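Local coordinates for putative malic enzyme ((S)-malate:NAD+ oxidoreductase (decarboxylating)) (Streptococcus pyogenes, PDB 2A9F), which probably catalyses the NAD+-dependent oxidative decarboxylation of (S)-malate with the aid of a divalent metal cation, as malic enzymes generally do, at residues 57-61 with 62-66; 139-142 with 143-146; 338-341 with 342-346. One frame throughout, in Å; residues are numbered along the deposited sequence.

All three contacts are local, and all are partly buried. Contacts 1 and 2 belong to the N-terminal malic enzyme domain, contact 3 to the NAD-binding domain. Contact 1 closes the short helix 58-61 and leads to strand 67-72; none of its touching residues is exposed, and the second subunit packs on it. Contacts 2 and 3 lie at the starts of helices 143-154 and 342-354, and no other chain of the assembly touches them. Contact 2 has more exposed residues and follows the metal-binding E137 and D138. The hydroxyls of T62 and T341 organise contacts 1 and 3. Contact 2 combines backbone bonds, sulfur packing and an arginine bound outside the segments.

Contact 1 of 3, residues 57-61 with 62-66; sequences LAYDL and TTKKN
K64 lays its aliphatic chain across one face of the Y59 ring. Its CD sits 4.2 Å above the ring plane, over the centre. Its CE is 3.8 Å from Y59 CE1, near the hydroxyl end of the ring. The two side chains cross obliquely. With CG anti to the backbone N (chi1 -179°), the lysine chain runs out extended and bends only at its end. There NZ bonds to the carbonyls of F131 and P129. The same K64 CD also meets A58 CB at 4.1 Å, so the lysine methylenes touch both A58 and Y59.

T62 is the first residue past helix 58-61. Its hydroxyl turns back to the helix and donates to A58 O, with T62 OG1 to A58 O at 2.7 Å. The donor is tilted 23° from the carbonyl plane. T62 N reaches A58 O as well, but weakly, at 3.2 Å. T62 OG1 also accepts from K64 N at 3.1 Å, which makes an ST turn. K65 passes on, its CB and CG close to Y59 O. Around this turn, T63 N bonds to E93 of the second subunit, and L61 and T62 pack on helix 45-53.

The chemistry implies that one hydroxyl, donating backward and accepting forward, ties the last turn of the helix to the 3-10 turn, while the lysine carries an apolar stem and a bonded ammonium end.

Contact 2 of 3, residues 139-142 with 143-146; sequences ISAP and RCFE
C144 N points back to S140 O, and F145 N to P142 O; these two backbone bonds close the first turn of helix 143-154. C144 N lies 2.9 Å from S140 O, a weak bond bent to 123°. F145 N lies 3.0 Å from P142 O, nearly straight at 165°. A cis peptide bond before P142 shapes the chain just ahead of the helix.

The apolar contacts gather round A141. Its CB is 3.5 Å from C144 SG and 3.3 Å from F145 CE2. The sulfur lies over the centre of one face of the F145 ring, 3.5 Å above the plane. It is put there by chi1 of 73°, with SG between the backbone N and the carbonyl carbon. The methyl of A141 therefore meets the sulfur and the ring together. P142 CB adds a looser touch on F145 CD2 at 4.3 Å.

Among the polar side chains, R143 reaches other parts of the domain. It folds its chain at chi3 and brings NH1 within 3.5 Å of S140 OG. Its firmer partners are D73, by a salt bridge from NH2, and the K115 carbonyl, bound by NE. The backbone N of S140 bonds to T75 OG1.

I139 follows the magnesium ligands E137 and D138 in sequence, and its side chain lies about 9 Å from the ion. One good and one weak backbone bond thus start the helix, the C144 sulfur packs against A141 and the F145 ring, and R143 ties this turn to D73 and K115.

Contact 3 of 3, residues 338-341 with 342-346; sequences KTIT and VEMQI
A capping box opens helix 342-354, with T341 as the N-cap and M344 as its partner. T341 OG1 accepts from M344 N at 2.8 Å, with an N-H...O angle of 151°. In return, T341 N points almost straight at M344 SD, 3.3 Å away. This second bond is weak. T341 holds OG1 between its backbone N and carbonyl carbon (chi1 72°), facing the first turn. In M344 the bend at chi3 carries CE to I340.

M344 packs on T341 and I340. Its side chain crosses that of T341 at about a right angle, and M344 SD comes within 3.6 Å of T341 CG2. Its terminal CE rests 3.6 Å from I340 CA. CE also touches both CG1 and CG2 of I340, whose side chain the methionine again crosses at about a right angle. I340 CG2 also meets Q345 CG at 3.9 Å.

Q345 bonds to the T341 carbonyl. Its side-chain NE2 donates to T341 O at 3.3 Å, from above the carbonyl plane. Q345 N reaches T341 O weakly, at 3.4 Å. E343 folds its chain back alongside T341, and its OE2 lies near T341 CB.

Beyond the cap, Q345 and I346 touch helices 198-210 and 162-180, which packs helix 342-354 against both. In a capping box the N-cap side chain accepts from the backbone N-H of the third helix residue, and the side chain of that residue accepts from the N-cap N-H. Here the return bond, to methionine sulfur, is the weak one.

Contact 1 of 3, residues 57-61 with 62-66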
loop_
_atom_site.group_PDB
_atom_site.type_symbol
_atom_site.label_atom_id
_atom_site.label_comp_id
_atom_site.label_asym_id
_atom_site.label_seq_id
_atom_site.Cartn_x
_atom_site.Cartn_y
_atom_site.Cartn_z
ATOM N N LEU A 57 9.091 -18.266 -1.213
ATOM C CA LEU A 57 8.375 -18.212 -2.462
ATOM C C LEU A 57 7.635 -16.882 -2.623
ATOM O O LEU A 57 7.227 -16.523 -3.733
ATOM C CB LEU A 57 7.407 -19.387 -2.551
ATOM C CG LEU A 57 8.048 -20.777 -2.523
ATOM C CD1 LEU A 57 6.999 -21.818 -2.870
ATOM C CD2 LEU A 57 9.195 -20.840 -3.519
ATOM N N ALA A 58 7.477 -16.142 -1.525
ATOM C CA ALA A 58 6.799 -14.857 -1.594
ATOM C C ALA A 58 7.443 -13.969 -2.649
ATOM O O ALA A 58 6.750 -13.198 -3.302
ATOM C CB ALA A 58 6.818 -14.154 -0.238
ATOM N N TYR A 59 8.759 -14.094 -2.829
ATOM C CA TYR A 59 9.479 -13.279 -3.808
ATOM C C TYR A 59 9.264 -13.687 -5.252
ATOM O O TYR A 59 9.521 -12.908 -6.156
ATOM C CB TYR A 59 10.983 -13.273 -3.519
ATOM C CG TYR A 59 11.427 -12.176 -2.569
ATOM C CD1 TYR A 59 11.705 -12.448 -1.223
ATOM C CD2 TYR A 59 11.543 -10.860 -3.011
ATOM C CE1 TYR A 59 12.087 -11.432 -0.347
ATOM C CE2 TYR A 59 11.915 -9.852 -2.155
ATOM C CZ TYR A 59 12.187 -10.139 -0.822
ATOM O OH TYR A 59 12.547 -9.113 0.014
ATOM N N ASP A 60 8.794 -14.904 -5.480
ATOM C CA ASP A 60 8.572 -15.378 -6.841
ATOM C C ASP A 60 7.115 -15.306 -7.269
ATOM O O ASP A 60 6.820 -15.066 -8.435
ATOM C CB ASP A 60 9.012 -16.839 -6.977
ATOM C CG ASP A 60 10.386 -17.087 -6.423
ATOM O OD1 ASP A 60 11.203 -17.696 -7.142
ATOM O OD2 ASP A 60 10.641 -16.689 -5.270
ATOM N N LEU A 61 6.214 -15.505 -6.316
ATOM C CA LEU A 61 4.784 -15.547 -6.600
ATOM C C LEU A 61 3.913 -14.347 -6.209
ATOM O O LEU A 61 2.717 -14.350 -6.468
ATOM C CB LEU A 61 4.210 -16.836 -5.982
ATOM C CG LEU A 61 5.023 -18.119 -6.271
ATOM C CD1 LEU A 61 4.507 -19.270 -5.430
ATOM C CD2 LEU A 61 4.958 -18.473 -7.739
ATOM N N THR A 62 4.486 -13.320 -5.592
ATOM C CA THR A 62 3.682 -12.156 -5.203
ATOM C C THR A 62 4.350 -10.881 -5.671
ATOM O O THR A 62 5.482 -10.914 -6.149
ATOM C CB THR A 62 3.490 -12.073 -3.677
ATOM O OG1 THR A 62 4.665 -11.526 -3.073
ATOM C CG2 THR A 62 3.223 -13.454 -3.097
ATOM N N THR A 63 3.660 -9.757 -5.538
ATOM C CA THR A 63 4.245 -8.503 -5.973
ATOM C C THR A 63 5.321 -7.996 -5.038
ATOM O O THR A 63 5.927 -6.977 -5.299
ATOM C CB THR A 63 3.191 -7.403 -6.184
ATOM O OG1 THR A 63 2.403 -7.239 -4.999
ATOM C CG2 THR A 63 2.314 -7.752 -7.355
ATOM N N LYS A 64 5.570 -8.713 -3.957
ATOM C CA LYS A 64 6.621 -8.321 -3.027
ATOM C C LYS A 64 7.949 -8.254 -3.804
ATOM O O LYS A 64 8.889 -7.551 -3.421
ATOM C CB LYS A 64 6.740 -9.358 -1.899
ATOM C CG LYS A 64 7.797 -9.045 -0.847
ATOM C CD LYS A 64 7.982 -10.220 0.100
ATOM C CE LYS A 64 8.960 -9.894 1.225
ATOM N NZ LYS A 64 8.438 -8.828 2.141
ATOM N N LYS A 65 7.992 -9.003 -4.901
ATOM C CA LYS A 65 9.147 -9.106 -5.784
ATOM C C LYS A 65 9.651 -7.785 -6.382
ATOM O O LYS A 65 10.866 -7.558 -6.494
ATOM C CB LYS A 65 8.790 -10.078 -6.919
ATOM C CG LYS A 65 9.927 -10.428 -7.854
ATOM C CD LYS A 65 9.512 -11.435 -8.936
ATOM C CE LYS A 65 10.672 -11.677 -9.917
ATOM N NZ LYS A 65 10.268 -12.391 -11.181
ATOM N N ASN A 66 8.715 -6.916 -6.756
ATOM C CA ASN A 66 9.053 -5.644 -7.405
ATOM C C ASN A 66 8.364 -4.398 -6.812
ATOM O O ASN A 66 8.444 -3.301 -7.383
ATOM C CB ASN A 66 8.707 -5.765 -8.891
ATOM C CG ASN A 66 9.267 -4.635 -9.724
ATOM O OD1 ASN A 66 10.459 -4.347 -9.670
ATOM N ND2 ASN A 66 8.409 -3.996 -10.513
#

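Contact 2 of 3, residues 139-142 with 143-146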
loop_
_atom_site.group_PDB
_atom_site.type_symbol
_atom_site.label_atom_id
_atom_site.label_comp_id
_atom_site.label_asym_id
_atom_site.label_seq_id
_atom_site.Cartn_x
_atom_site.Cartn_y
_atom_site.Cartn_z
ATOM N N ILE A 139 10.195 12.558 6.518
ATOM C CA ILE A 139 9.807 12.557 7.920
ATOM C C ILE A 139 10.869 13.396 8.653
ATOM O O ILE A 139 12.070 13.222 8.449
ATOM C CB ILE A 139 9.682 11.117 8.528
ATOM C CG1 ILE A 139 10.878 10.801 9.407
ATOM C CG2 ILE A 139 9.524 10.084 7.438
ATOM C CD1 ILE A 139 10.742 9.482 10.153
ATOM N N SER A 140 10.420 14.328 9.485
ATOM C CA SER A 140 11.331 15.219 10.199
ATOM C C SER A 140 12.325 14.623 11.204
ATOM O O SER A 140 12.077 13.595 11.850
ATOM C CB SER A 140 10.526 16.309 10.907
ATOM O OG SER A 140 9.677 15.741 11.892
ATOM N N ALA A 141 13.460 15.308 11.324
ATOM C CA ALA A 141 14.516 14.933 12.255
ATOM C C ALA A 141 14.117 15.498 13.612
ATOM O O ALA A 141 13.409 16.499 13.678
ATOM C CB ALA A 141 15.834 15.543 11.809
ATOM N N PRO A 142 14.567 14.874 14.714
ATOM C CA PRO A 142 15.422 13.683 14.801
ATOM C C PRO A 142 14.668 12.352 14.747
ATOM O O PRO A 142 15.291 11.289 14.732
ATOM C CB PRO A 142 16.130 13.875 16.138
ATOM C CG PRO A 142 15.020 14.450 16.978
ATOM C CD PRO A 142 14.407 15.493 16.047
ATOM N N ARG A 143 13.339 12.406 14.739
ATOM C CA ARG A 143 12.534 11.187 14.668
ATOM C C ARG A 143 12.872 10.387 13.408
ATOM O O ARG A 143 12.678 9.174 13.360
ATOM C CB ARG A 143 11.045 11.528 14.649
ATOM C CG ARG A 143 10.446 11.768 16.002
ATOM C CD ARG A 143 9.121 12.522 15.925
ATOM N NE ARG A 143 8.040 11.824 15.223
ATOM C CZ ARG A 143 7.781 11.927 13.913
ATOM N NH1 ARG A 143 8.524 12.696 13.124
ATOM N NH2 ARG A 143 6.739 11.285 13.397
ATOM N N CYS A 144 13.378 11.076 12.392
ATOM C CA CYS A 144 13.721 10.441 11.129
ATOM C C CYS A 144 14.991 9.601 11.176
ATOM O O CYS A 144 15.286 8.862 10.234
ATOM C CB CYS A 144 13.867 11.500 10.041
ATOM S SG CYS A 144 15.348 12.484 10.180
ATOM N N PHE A 145 15.749 9.714 12.262
ATOM C CA PHE A 145 16.981 8.943 12.383
ATOM C C PHE A 145 16.794 7.674 13.204
ATOM O O PHE A 145 17.391 6.639 12.903
ATOM C CB PHE A 145 18.080 9.807 12.990
ATOM C CG PHE A 145 18.399 11.022 12.174
ATOM C CD1 PHE A 145 18.960 10.895 10.907
ATOM C CD2 PHE A 145 18.104 12.295 12.655
ATOM C CE1 PHE A 145 19.223 12.023 10.123
ATOM C CE2 PHE A 145 18.360 13.429 11.885
ATOM C CZ PHE A 145 18.921 13.297 10.616
ATOM N N GLU A 146 15.957 7.748 14.230
ATOM C CA GLU A 146 15.710 6.592 15.077
ATOM C C GLU A 146 14.782 5.598 14.365
ATOM O O GLU A 146 14.979 4.384 14.436
ATOM C CB GLU A 146 15.098 7.039 16.413
ATOM C CG GLU A 146 14.959 5.918 17.442
ATOM C CD GLU A 146 14.161 6.329 18.670
ATOM O OE1 GLU A 146 13.938 5.463 19.543
ATOM O OE2 GLU A 146 13.753 7.507 18.768
#

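Contact 3 of 3, residues 338-341 with 342-346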
loop_
_atom_site.group_PDB
_atom_site.type_symbol
_atom_site.label_atom_id
_atom_site.label_comp_id
_atom_site.label_asym_id
_atom_site.label_seq_id
_atom_site.Cartn_x
_atom_site.Cartn_y
_atom_site.Cartn_z
ATOM N N LYS A 338 18.363 -8.448 1.943
ATOM C CA LYS A 338 17.630 -8.314 3.197
ATOM C C LYS A 338 17.937 -6.968 3.860
ATOM O O LYS A 338 17.468 -6.684 4.968
ATOM C CB LYS A 338 17.985 -9.462 4.156
ATOM C CG LYS A 338 17.398 -10.819 3.775
ATOM C CD LYS A 338 18.364 -11.680 2.958
ATOM C CE LYS A 338 19.531 -12.194 3.815
ATOM N NZ LYS A 338 20.510 -13.024 3.043
ATOM N N THR A 339 18.718 -6.146 3.165
ATOM C CA THR A 339 19.101 -4.827 3.659
ATOM C C THR A 339 20.082 -4.141 2.702
ATOM O O THR A 339 20.794 -4.801 1.944
ATOM C CB THR A 339 19.775 -4.924 5.042
ATOM O OG1 THR A 339 19.857 -3.621 5.627
ATOM C CG2 THR A 339 21.179 -5.496 4.903
ATOM N N ILE A 340 20.116 -2.813 2.741
ATOM C CA ILE A 340 21.032 -2.067 1.895
ATOM C C ILE A 340 22.292 -1.716 2.688
ATOM O O ILE A 340 22.245 -0.969 3.661
ATOM C CB ILE A 340 20.390 -0.773 1.361
ATOM C CG1 ILE A 340 19.253 -1.125 0.403
ATOM C CG2 ILE A 340 21.441 0.080 0.653
ATOM C CD1 ILE A 340 18.578 0.067 -0.190
ATOM N N THR A 341 23.417 -2.270 2.252
ATOM C CA THR A 341 24.705 -2.059 2.902
ATOM C C THR A 341 25.296 -0.705 2.558
ATOM O O THR A 341 24.765 0.032 1.725
ATOM C CB THR A 341 25.725 -3.115 2.461
ATOM O OG1 THR A 341 26.108 -2.847 1.109
ATOM C CG2 THR A 341 25.133 -4.507 2.534
ATOM N N VAL A 342 26.422 -0.407 3.198
ATOM C CA VAL A 342 27.141 0.837 2.985
ATOM C C VAL A 342 27.973 0.702 1.719
ATOM O O VAL A 342 28.165 1.675 0.987
ATOM C CB VAL A 342 28.074 1.167 4.188
ATOM C CG1 VAL A 342 28.845 2.459 3.921
ATOM C CG2 VAL A 342 27.252 1.302 5.473
ATOM N N GLU A 343 28.480 -0.503 1.464
ATOM C CA GLU A 343 29.266 -0.724 0.250
ATOM C C GLU A 343 28.340 -0.624 -0.963
ATOM O O GLU A 343 28.744 -0.141 -2.025
ATOM C CB GLU A 343 29.967 -2.090 0.277
ATOM C CG GLU A 343 29.385 -3.120 1.244
ATOM C CD GLU A 343 29.841 -2.911 2.684
ATOM O OE1 GLU A 343 31.071 -2.833 2.916
ATOM O OE2 GLU A 343 28.972 -2.836 3.583
ATOM N N MET A 344 27.095 -1.077 -0.788
ATOM C CA MET A 344 26.075 -1.015 -1.839
ATOM C C MET A 344 25.814 0.441 -2.232
ATOM O O MET A 344 25.612 0.752 -3.410
ATOM C CB MET A 344 24.763 -1.661 -1.360
ATOM C CG MET A 344 24.720 -3.190 -1.478
ATOM S SD MET A 344 23.385 -3.966 -0.559
ATOM C CE MET A 344 21.972 -3.251 -1.343
ATOM N N GLN A 345 25.818 1.334 -1.245
ATOM C CA GLN A 345 25.592 2.751 -1.502
ATOM C C GLN A 345 26.755 3.394 -2.251
ATOM O O GLN A 345 26.535 4.277 -3.091
ATOM C CB GLN A 345 25.336 3.485 -0.191
ATOM C CG GLN A 345 24.111 2.973 0.533
ATOM C CD GLN A 345 23.877 3.661 1.849
ATOM O OE1 GLN A 345 23.938 4.891 1.947
ATOM N NE2 GLN A 345 23.586 2.875 2.875
ATOM N N ILE A 346 27.988 2.963 -1.961
ATOM C CA ILE A 346 29.156 3.519 -2.653
ATOM C C ILE A 346 29.121 2.958 -4.067
ATOM O O ILE A 346 29.466 3.641 -5.045
ATOM C CB ILE A 346 30.500 3.127 -1.964
ATOM C CG1 ILE A 346 30.595 3.784 -0.583
ATOM C CG2 ILE A 346 31.691 3.593 -2.807
ATOM C CD1 ILE A 346 31.851 3.416 0.184
#